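Local coordinates for putative Lipoprotein (Shewanella oneidensis, PDB 3U24) that is a putative lipoprotein of unknown function that binds zinc and calcium ions and belongs to a family of the MA metallopeptidase clan, at residues A128-E133 and R143-R148; P137-L142 and S196-A201; A147-I152 and A204-R209. One frame throughout, in Å; residues are numbered along the deposited sequence.

Overall arrangement
All three contacts use helix 138-148, which packs on different neighbours along its length. Contact 2 joins its first turns to the loop before helix 200-234. Contact 3 joins its last residues and the turn after them to helix 200-234 itself. Contact 1 sets its second half against helix 124-131. The centre of contact 1 lies about 11 Å from those of contacts 2 and 3, which are about 13 Å apart. R209 NH1 of contact 3 donates a hydrogen bond to L146 O of contact 1 at 2.9 Å. A zinc ion sits beside contact 1, held by E133 and H50. L138 of contact 2 has its side chain about 14 Å from a bound zinc.

Contact 1 (A128-E133 and R143-R148); sequences AQIINE and RSVLAR. With ZN (zinc ion), chain B; EDO (1,2-ethanediol), chain P.
Beside the R148 guanidinium lies CD1 of I130, 4.0 Å from NH1. At the edge of the group, near its plane, NH2 donates to O2 of a 1,2-ethanediol molecule, 3.1 Å away but bent to 139° at the hydrogen. T42 and the backbone oxygen of D53 also take bonds from this group. The closest touch is aliphatic: I130 CD1 lies 3.6 Å from R148 CD. The R148 chain reaches there extended, with CG anti to the backbone N (chi1 -167°).

V145 fills the middle. Its CG2 meets I130 CG2 at 3.9 Å and I131 CG1 at 3.8 Å. I130 and V145 run antiparallel past one another, and I131 lies roughly perpendicular to V145. I130 CG2 also reaches S144 CB.

E133 follows helix 124-131 and binds zinc through OE2 at 2.1 Å. H50 and three waters complete the site; one of these waters also donates to E133 OE1.

No hydrogen bond links the two segments. Their union is therefore apolar, with the buried arginine charge met by polar partners elsewhere and its methylenes lying against isoleucine.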
loop_
_atom_site.group_PDB
_atom_site.type_symbol
_atom_site.label_atom_id
_atom_site.label_comp_id
_atom_site.label_asym_id
_atom_site.label_seq_id
_atom_site.Cartn_x
_atom_site.Cartn_y
_atom_site.Cartn_z
ATOM N N ALA A 128 -15.613 0.024 -13.368
ATOM C CA ALA A 128 -14.532 -0.837 -13.895
ATOM C C ALA A 128 -14.503 -2.174 -13.160
ATOM O O ALA A 128 -14.335 -3.206 -13.794
ATOM C CB ALA A 128 -13.164 -0.126 -13.828
ATOM N N GLN A 129 -14.709 -2.169 -11.840
ATOM C CA GLN A 129 -14.747 -3.423 -11.086
ATOM C C GLN A 129 -15.866 -4.331 -11.546
ATOM O O GLN A 129 -15.721 -5.538 -11.459
ATOM C CB GLN A 129 -14.997 -3.249 -9.590
ATOM C CG GLN A 129 -13.932 -2.520 -8.820
ATOM C CD GLN A 129 -12.631 -3.293 -8.654
ATOM O OE1 GLN A 129 -12.595 -4.413 -8.126
ATOM N NE2 GLN A 129 -11.542 -2.656 -9.052
ATOM N N ILE A 130 -17.014 -3.783 -11.918
ATOM C CA ILE A 130 -18.114 -4.631 -12.384
ATOM C C ILE A 130 -17.772 -5.162 -13.785
ATOM O O ILE A 130 -17.803 -6.353 -14.017
ATOM C CB ILE A 130 -19.444 -3.876 -12.391
ATOM C CG1 ILE A 130 -19.898 -3.574 -10.944
ATOM C CG2 ILE A 130 -20.506 -4.688 -13.098
ATOM C CD1 ILE A 130 -20.802 -2.348 -10.754
ATOM N N ILE A 131 -17.377 -4.265 -14.685
ATOM C CA ILE A 131 -17.251 -4.570 -16.101
ATOM C C ILE A 131 -16.078 -5.509 -16.395
ATOM O O ILE A 131 -16.190 -6.440 -17.196
ATOM C CB ILE A 131 -17.071 -3.255 -16.917
ATOM C CG1 ILE A 131 -18.356 -2.396 -16.839
ATOM C CG2 ILE A 131 -16.720 -3.546 -18.395
ATOM C CD1 ILE A 131 -18.165 -0.931 -17.253
ATOM N N ASN A 132 -14.971 -5.278 -15.712
ATOM C CA ASN A 132 -13.737 -5.956 -16.026
ATOM C C ASN A 132 -13.593 -7.397 -15.495
ATOM O O ASN A 132 -12.576 -8.006 -15.743
ATOM C CB ASN A 132 -12.540 -5.070 -15.651
ATOM C CG ASN A 132 -12.482 -3.795 -16.478
ATOM O OD1 ASN A 132 -13.125 -3.676 -17.508
ATOM N ND2 ASN A 132 -11.698 -2.843 -16.035
ATOM N N GLU A 133 -14.619 -7.953 -14.866
ATOM C CA GLU A 133 -14.716 -9.406 -14.604
ATOM C C GLU A 133 -15.280 -10.178 -15.791
ATOM O O GLU A 133 -16.508 -10.492 -15.884
ATOM C CB GLU A 133 -15.575 -9.680 -13.419
ATOM C CG GLU A 133 -15.035 -8.969 -12.238
ATOM C CD GLU A 133 -15.687 -9.410 -10.971
ATOM O OE1 GLU A 133 -16.846 -9.893 -10.999
ATOM O OE2 GLU A 133 -14.998 -9.243 -9.935
ATOM N N ARG A 143 -26.588 -5.500 -16.535
ATOM C CA ARG A 143 -27.768 -5.076 -15.799
ATOM C C ARG A 143 -27.360 -4.320 -14.543
ATOM O O ARG A 143 -28.050 -3.376 -14.149
ATOM C CB ARG A 143 -28.664 -6.246 -15.442
ATOM C CG ARG A 143 -29.445 -6.747 -16.647
ATOM C CD ARG A 143 -30.293 -8.001 -16.390
ATOM N NE ARG A 143 -31.073 -8.295 -17.592
ATOM C CZ ARG A 143 -31.081 -9.462 -18.245
ATOM N NH1 ARG A 143 -30.408 -10.512 -17.810
ATOM N NH2 ARG A 143 -31.805 -9.591 -19.342
ATOM N N SER A 144 -26.248 -4.728 -13.916
ATOM C CA SER A 144 -25.721 -3.975 -12.778
ATOM C C SER A 144 -25.299 -2.565 -13.204
ATOM O O SER A 144 -25.622 -1.562 -12.537
ATOM C CB SER A 144 -24.556 -4.714 -12.087
ATOM O OG SER A 144 -25.068 -5.839 -11.378
ATOM N N VAL A 145 -24.591 -2.488 -14.313
ATOM C CA VAL A 145 -24.161 -1.211 -14.862
ATOM C C VAL A 145 -25.390 -0.359 -15.290
ATOM O O VAL A 145 -25.455 0.855 -15.031
ATOM C CB VAL A 145 -23.256 -1.450 -16.086
ATOM C CG1 VAL A 145 -23.008 -0.147 -16.835
ATOM C CG2 VAL A 145 -21.957 -2.091 -15.627
ATOM N N LEU A 146 -26.362 -1.019 -15.937
ATOM C CA LEU A 146 -27.587 -0.331 -16.327
ATOM C C LEU A 146 -28.186 0.410 -15.105
ATOM O O LEU A 146 -28.425 1.601 -15.194
ATOM C CB LEU A 146 -28.606 -1.291 -16.989
ATOM C CG LEU A 146 -29.967 -0.782 -17.473
ATOM C CD1 LEU A 146 -29.781 0.333 -18.497
ATOM C CD2 LEU A 146 -30.748 -1.943 -18.069
ATOM N N ALA A 147 -28.322 -0.282 -13.964
ATOM C CA ALA A 147 -28.919 0.284 -12.755
ATOM C C ALA A 147 -27.991 1.308 -12.112
ATOM O O ALA A 147 -28.434 2.367 -11.629
ATOM C CB ALA A 147 -29.322 -0.834 -11.735
ATOM N N ARG A 148 -26.697 1.020 -12.112
ATOM C CA ARG A 148 -25.737 1.900 -11.441
ATOM C C ARG A 148 -25.589 3.276 -12.117
ATOM O O ARG A 148 -25.189 4.254 -11.483
ATOM C CB ARG A 148 -24.384 1.174 -11.315
ATOM C CG ARG A 148 -23.353 1.797 -10.374
ATOM C CD ARG A 148 -21.996 1.077 -10.445
ATOM N NE ARG A 148 -21.079 1.589 -9.437
ATOM C CZ ARG A 148 -21.044 1.142 -8.179
ATOM N NH1 ARG A 148 -21.839 0.122 -7.785
ATOM N NH2 ARG A 148 -20.204 1.697 -7.310
HETATM ZN ZN ZN B . -16.003 -10.031 -8.218
HETATM C C1 EDO P . -16.527 4.267 -6.701
HETATM O O1 EDO P . -16.141 4.610 -8.043
HETATM C C2 EDO P . -17.781 5.024 -6.220
HETATM O O2 EDO P . -18.928 4.478 -6.871
HETATM O O HOH W 1 -17.379 -11.723 -8.848
HETATM O O HOH W 2 -15.188 -8.304 -7.839
HETATM O O HOH W 3 -16.028 -12.284 -7.220
#

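Contact 2 (P137-L142 and S196-A201)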
loop_
_atom_site.group_PDB
_atom_site.type_symbol
_atom_site.label_atom_id
_atom_site.label_comp_id
_atom_site.label_asym_id
_atom_site.label_seq_id
_atom_site.Cartn_x
_atom_site.Cartn_y
_atom_site.Cartn_z
ATOM N N PRO A 137 -21.073 -13.587 -15.486
ATOM C CA PRO A 137 -22.062 -13.523 -16.559
ATOM C C PRO A 137 -22.273 -12.098 -17.099
ATOM O O PRO A 137 -22.365 -11.147 -16.327
ATOM C CB PRO A 137 -23.330 -14.064 -15.900
ATOM C CG PRO A 137 -22.829 -14.948 -14.773
ATOM C CD PRO A 137 -21.598 -14.248 -14.270
ATOM N N LEU A 138 -22.298 -11.956 -18.417
ATOM C CA LEU A 138 -22.235 -10.615 -19.009
ATOM C C LEU A 138 -23.544 -9.861 -18.804
ATOM O O LEU A 138 -23.555 -8.712 -18.367
ATOM C CB LEU A 138 -21.835 -10.684 -20.477
ATOM C CG LEU A 138 -21.886 -9.400 -21.312
ATOM C CD1 LEU A 138 -20.812 -8.419 -20.867
ATOM C CD2 LEU A 138 -21.774 -9.772 -22.818
ATOM N N ASP A 139 -24.639 -10.533 -19.062
ATOM C CA ASP A 139 -25.939 -9.938 -18.835
ATOM C C ASP A 139 -26.103 -9.491 -17.365
ATOM O O ASP A 139 -26.665 -8.453 -17.132
ATOM C CB ASP A 139 -27.067 -10.872 -19.297
ATOM C CG ASP A 139 -27.096 -11.076 -20.857
ATOM O OD1 ASP A 139 -26.147 -10.658 -21.592
ATOM O OD2 ASP A 139 -28.085 -11.687 -21.366
ATOM N N ASP A 140 -25.589 -10.229 -16.390
ATOM C CA ASP A 140 -25.669 -9.767 -15.003
ATOM C C ASP A 140 -24.806 -8.526 -14.789
ATOM O O ASP A 140 -25.249 -7.565 -14.170
ATOM C CB ASP A 140 -25.214 -10.822 -13.983
ATOM C CG ASP A 140 -26.059 -12.100 -14.008
ATOM O OD1 ASP A 140 -27.033 -12.179 -14.792
ATOM O OD2 ASP A 140 -25.715 -13.054 -13.253
ATOM N N ARG A 141 -23.577 -8.547 -15.290
ATOM C CA ARG A 141 -22.744 -7.356 -15.227
ATOM C C ARG A 141 -23.411 -6.128 -15.870
ATOM O O ARG A 141 -23.442 -5.085 -15.278
ATOM C CB ARG A 141 -21.432 -7.594 -15.945
ATOM C CG ARG A 141 -20.376 -8.343 -15.146
ATOM C CD ARG A 141 -19.102 -8.465 -15.986
ATOM N NE ARG A 141 -19.184 -9.590 -16.908
ATOM C CZ ARG A 141 -18.525 -9.699 -18.059
ATOM N NH1 ARG A 141 -17.765 -8.728 -18.494
ATOM N NH2 ARG A 141 -18.663 -10.775 -18.788
ATOM N N LEU A 142 -23.932 -6.269 -17.081
ATOM C CA LEU A 142 -24.540 -5.127 -17.807
ATOM C C LEU A 142 -25.808 -4.610 -17.128
ATOM O O LEU A 142 -26.068 -3.427 -17.151
ATOM C CB LEU A 142 -24.832 -5.491 -19.266
ATOM C CG LEU A 142 -23.532 -5.775 -20.024
ATOM C CD1 LEU A 142 -23.837 -6.328 -21.403
ATOM C CD2 LEU A 142 -22.665 -4.530 -20.135
ATOM N N SER A 196 -25.044 -8.146 -26.618
ATOM C CA SER A 196 -25.392 -8.977 -25.469
ATOM C C SER A 196 -26.800 -9.583 -25.619
ATOM O O SER A 196 -27.551 -9.276 -26.554
ATOM C CB SER A 196 -25.395 -8.107 -24.199
ATOM O OG SER A 196 -26.546 -7.277 -24.179
ATOM N N GLY A 197 -27.165 -10.371 -24.614
ATOM C CA GLY A 197 -28.447 -10.993 -24.556
ATOM C C GLY A 197 -29.499 -10.142 -23.881
ATOM O O GLY A 197 -30.598 -10.632 -23.694
ATOM N N LEU A 198 -29.197 -8.892 -23.516
ATOM C CA LEU A 198 -30.233 -8.024 -22.964
ATOM C C LEU A 198 -31.383 -7.852 -23.968
ATOM O O LEU A 198 -31.185 -7.912 -25.180
ATOM C CB LEU A 198 -29.699 -6.637 -22.575
ATOM C CG LEU A 198 -28.603 -6.593 -21.508
ATOM C CD1 LEU A 198 -28.340 -5.183 -20.998
ATOM C CD2 LEU A 198 -28.949 -7.489 -20.352
ATOM N N SER A 199 -32.589 -7.625 -23.456
ATOM C CA SER A 199 -33.745 -7.334 -24.324
ATOM C C SER A 199 -33.516 -6.036 -25.074
ATOM O O SER A 199 -32.735 -5.197 -24.640
ATOM C CB SER A 199 -34.985 -7.178 -23.491
ATOM O OG SER A 199 -34.958 -5.934 -22.825
ATOM N N ASP A 200 -34.205 -5.872 -26.187
ATOM C CA ASP A 200 -34.175 -4.618 -26.927
ATOM C C ASP A 200 -34.558 -3.383 -26.089
ATOM O O ASP A 200 -33.996 -2.304 -26.294
ATOM C CB ASP A 200 -35.058 -4.707 -28.178
ATOM C CG ASP A 200 -34.423 -5.545 -29.288
ATOM O OD1 ASP A 200 -33.240 -5.951 -29.137
ATOM O OD2 ASP A 200 -35.100 -5.780 -30.321
ATOM N N ALA A 201 -35.498 -3.551 -25.167
ATOM C CA ALA A 201 -35.878 -2.478 -24.269
ATOM C C ALA A 201 -34.710 -2.130 -23.320
ATOM O O ALA A 201 -34.411 -0.953 -23.100
ATOM C CB ALA A 201 -37.140 -2.846 -23.472
#
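D139 and L142, one turn apart on helix 138-148, touch the loop S196-L198. D139 has CG anti to its carbonyl carbon (chi1 -67°), which brings the carboxylate up to the loop. There OD1 accepts from the backbone N of G197 at 3.2 Å, with an angle of 148° at the hydrogen. The donor comes in on the syn side, somewhat out of the carboxylate plane. OD2 lies along the G197 backbone, 3.3 Å from its CA. OD1 also packs against S196 CB, and D139 CB touches L198 CD2.

S196 turns its hydroxyl between the backbone N and the carbonyl carbon (chi1 74°). From there OG accepts from L198 N at 3.2 Å, nearly straight. The same OG is also hydrogen-bonded to V193 O, so the hydroxyl ties the loop both forward and back to helix 187-195.

The two leucines share one conformation but use different atoms. L142 sends CD1 to S196 CB at 3.7 Å, while its CB meets L198 CD1 at 3.9 Å. L198 thus straddles the helix surface, one methyl on L142 and the other on D139. L138 adds a looser touch, CD2 to S196 CB at 4.2 Å. L189 and V193 of helix 187-195 also pack on L142.

With D139 replaced by an alanine, the G197 N-H would probably lose its carboxylate acceptor, and the loop one of its ties to the helix.

S199 caps the start of helix 200-234 just beyond. The S196 bond to L198 N is an ST turn, here in the loop joining helices 187-195 and 200-234, which rests against the first turns of helix 138-148 in this largely helical fold.

Contact 3 (A147-I152 and A204-R209); sequences ARMENI and ALFKTR. With EDO (1,2-ethanediol), chain Y; EDO (1,2-ethanediol), chain P.
R209 and M149 bury the most surface here, followed by E150. CG of E150 sits over the centre of one face of the R209 guanidinium, 3.2 Å from CZ. L205 CD2 lies on the opposite face, offset toward the rim. The E150 and R209 side chains run alongside in the same sense, and their carboxylate and guanidinium planes stack within 11° of each other. E150 OE2 and R209 NH2 are 3.8 Å apart, a long salt bridge in which no N-H points at the oxygen. A water accepts weakly from that NH2 and donates to OE2. R209 NH1 finds its stronger partner in L146 O of helix 138-148.

M149, a selenomethionine, begins a type I beta turn that runs to I152, where helix 152-162 starts. The contact thus sets the type I turn that links helices 138-148 and 152-162 against the flank of helix 200-234. A bend at chi3 (-61°) brings CE over the F206 ring. CE is 3.5 Å from the ring centroid and 3° off the normal, a CH-pi contact. The selenium lies over the same ring at 4.6 Å from the centroid, a Met-aromatic contact. CE also touches R209 CB at 3.8 Å. L189 and V193 of helix 187-195 pack on F206 too. A second water joins the backbones, donating to M149 O at 2.8 Å and to R209 O at 2.9 Å.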
loop_
_atom_site.group_PDB
_atom_site.type_symbol
_atom_site.label_atom_id
_atom_site.label_comp_id
_atom_site.label_asym_id
_atom_site.label_seq_id
_atom_site.Cartn_x
_atom_site.Cartn_y
_atom_site.Cartn_z
ATOM N N ALA A 147 -28.322 -0.282 -13.964
ATOM C CA ALA A 147 -28.919 0.284 -12.755
ATOM C C ALA A 147 -27.991 1.308 -12.112
ATOM O O ALA A 147 -28.434 2.367 -11.629
ATOM C CB ALA A 147 -29.322 -0.834 -11.735
ATOM N N ARG A 148 -26.697 1.020 -12.112
ATOM C CA ARG A 148 -25.737 1.900 -11.441
ATOM C C ARG A 148 -25.589 3.276 -12.117
ATOM O O ARG A 148 -25.189 4.254 -11.483
ATOM C CB ARG A 148 -24.384 1.174 -11.315
ATOM C CG ARG A 148 -23.353 1.797 -10.374
ATOM C CD ARG A 148 -21.996 1.077 -10.445
ATOM N NE ARG A 148 -21.079 1.589 -9.437
ATOM C CZ ARG A 148 -21.044 1.142 -8.179
ATOM N NH1 ARG A 148 -21.839 0.122 -7.785
ATOM N NH2 ARG A 148 -20.204 1.697 -7.310
HETATM N N MSE A 149 -25.867 3.337 -13.420
HETATM C CA MSE A 149 -25.836 4.610 -14.150
HETATM C C MSE A 149 -26.942 5.627 -13.752
HETATM O O MSE A 149 -26.738 6.848 -13.933
HETATM C CB MSE A 149 -25.866 4.377 -15.676
HETATM C CG MSE A 149 -24.567 3.814 -16.233
HETATM SE SE MSE A 149 -24.570 3.805 -18.200
HETATM C CE MSE A 149 -26.118 2.623 -18.452
ATOM N N GLU A 150 -28.057 5.125 -13.201
ATOM C CA GLU A 150 -29.244 5.942 -12.880
ATOM C C GLU A 150 -28.851 7.220 -12.205
ATOM O O GLU A 150 -29.202 8.293 -12.683
ATOM C CB GLU A 150 -30.218 5.234 -11.928
ATOM C CG GLU A 150 -31.330 4.408 -12.587
ATOM C CD GLU A 150 -32.118 3.507 -11.600
ATOM O OE1 GLU A 150 -31.554 2.452 -11.134
ATOM O OE2 GLU A 150 -33.309 3.853 -11.325
ATOM N N ASN A 151 -28.089 7.096 -11.125
ATOM C CA ASN A 151 -27.736 8.245 -10.272
ATOM C C ASN A 151 -26.390 8.934 -10.499
ATOM O O ASN A 151 -25.943 9.696 -9.659
ATOM C CB ASN A 151 -27.952 7.864 -8.796
ATOM C CG ASN A 151 -29.441 7.700 -8.493
ATOM O OD1 ASN A 151 -30.252 8.512 -8.967
ATOM N ND2 ASN A 151 -29.818 6.618 -7.846
ATOM N N ILE A 152 -25.809 8.754 -11.662
ATOM C CA ILE A 152 -24.576 9.455 -11.957
ATOM C C ILE A 152 -24.711 10.988 -11.890
ATOM O O ILE A 152 -23.816 11.638 -11.355
ATOM C CB ILE A 152 -23.918 8.987 -13.289
ATOM C CG1 ILE A 152 -23.329 7.588 -13.082
ATOM C CG2 ILE A 152 -22.855 9.978 -13.772
ATOM C CD1 ILE A 152 -22.829 6.877 -14.322
ATOM N N ALA A 204 -32.031 -0.073 -25.208
ATOM C CA ALA A 204 -32.414 1.307 -25.479
ATOM C C ALA A 204 -32.318 2.111 -24.188
ATOM O O ALA A 204 -31.866 3.228 -24.196
ATOM C CB ALA A 204 -33.836 1.384 -26.088
ATOM N N LEU A 205 -32.724 1.525 -23.060
ATOM C CA LEU A 205 -32.599 2.190 -21.777
ATOM C C LEU A 205 -31.115 2.467 -21.464
ATOM O O LEU A 205 -30.739 3.535 -20.902
ATOM C CB LEU A 205 -33.174 1.322 -20.694
ATOM C CG LEU A 205 -33.153 1.909 -19.267
ATOM C CD1 LEU A 205 -33.846 3.284 -19.211
ATOM C CD2 LEU A 205 -33.724 0.900 -18.243
ATOM N N PHE A 206 -30.278 1.493 -21.808
ATOM C CA PHE A 206 -28.853 1.608 -21.563
ATOM C C PHE A 206 -28.320 2.825 -22.310
ATOM O O PHE A 206 -27.558 3.610 -21.766
ATOM C CB PHE A 206 -28.112 0.339 -22.004
ATOM C CG PHE A 206 -26.717 0.247 -21.454
ATOM C CD1 PHE A 206 -25.709 1.052 -21.942
ATOM C CD2 PHE A 206 -26.422 -0.631 -20.430
ATOM C CE1 PHE A 206 -24.426 0.996 -21.418
ATOM C CE2 PHE A 206 -25.135 -0.672 -19.893
ATOM C CZ PHE A 206 -24.133 0.134 -20.411
ATOM N N LYS A 207 -28.733 2.980 -23.560
ATOM C CA LYS A 207 -28.233 4.075 -24.384
ATOM C C LYS A 207 -28.684 5.447 -23.814
ATOM O O LYS A 207 -27.885 6.383 -23.668
ATOM C CB LYS A 207 -28.689 3.900 -25.842
ATOM C CG LYS A 207 -28.129 4.919 -26.822
ATOM C CD LYS A 207 -26.575 5.071 -26.765
ATOM C CE LYS A 207 -25.994 6.080 -27.784
ATOM N NZ LYS A 207 -24.613 6.559 -27.407
ATOM N N THR A 208 -29.972 5.533 -23.499
ATOM C CA THR A 208 -30.526 6.715 -22.869
ATOM C C THR A 208 -29.702 7.026 -21.596
ATOM O O THR A 208 -29.199 8.130 -21.432
ATOM C CB THR A 208 -32.028 6.496 -22.544
ATOM O OG1 THR A 208 -32.756 6.223 -23.769
ATOM C CG2 THR A 208 -32.645 7.719 -21.787
ATOM N N ARG A 209 -29.531 6.062 -20.700
ATOM C CA ARG A 209 -28.794 6.361 -19.471
ATOM C C ARG A 209 -27.340 6.707 -19.725
ATOM O O ARG A 209 -26.787 7.531 -19.009
ATOM C CB ARG A 209 -28.879 5.220 -18.482
ATOM C CG ARG A 209 -30.207 5.167 -17.802
ATOM C CD ARG A 209 -30.177 4.246 -16.594
ATOM N NE ARG A 209 -31.517 4.185 -16.072
ATOM C CZ ARG A 209 -32.044 3.151 -15.443
ATOM N NH1 ARG A 209 -31.338 2.034 -15.201
ATOM N NH2 ARG A 209 -33.316 3.229 -15.040
HETATM C C1 EDO Y . -31.722 10.152 -11.037
HETATM O O1 EDO Y . -31.255 9.542 -12.257
HETATM C C2 EDO Y . -30.783 11.199 -10.399
HETATM O O2 EDO Y . -29.484 11.332 -11.027
HETATM C C1 EDO P . -16.527 4.267 -6.701
HETATM O O1 EDO P . -16.141 4.610 -8.043
HETATM C C2 EDO P . -17.781 5.024 -6.220
HETATM O O2 EDO P . -18.928 4.478 -6.871
HETATM O O HOH W 4 -27.488 8.240 -16.254
HETATM O O HOH W 5 -35.029 2.101 -12.334
#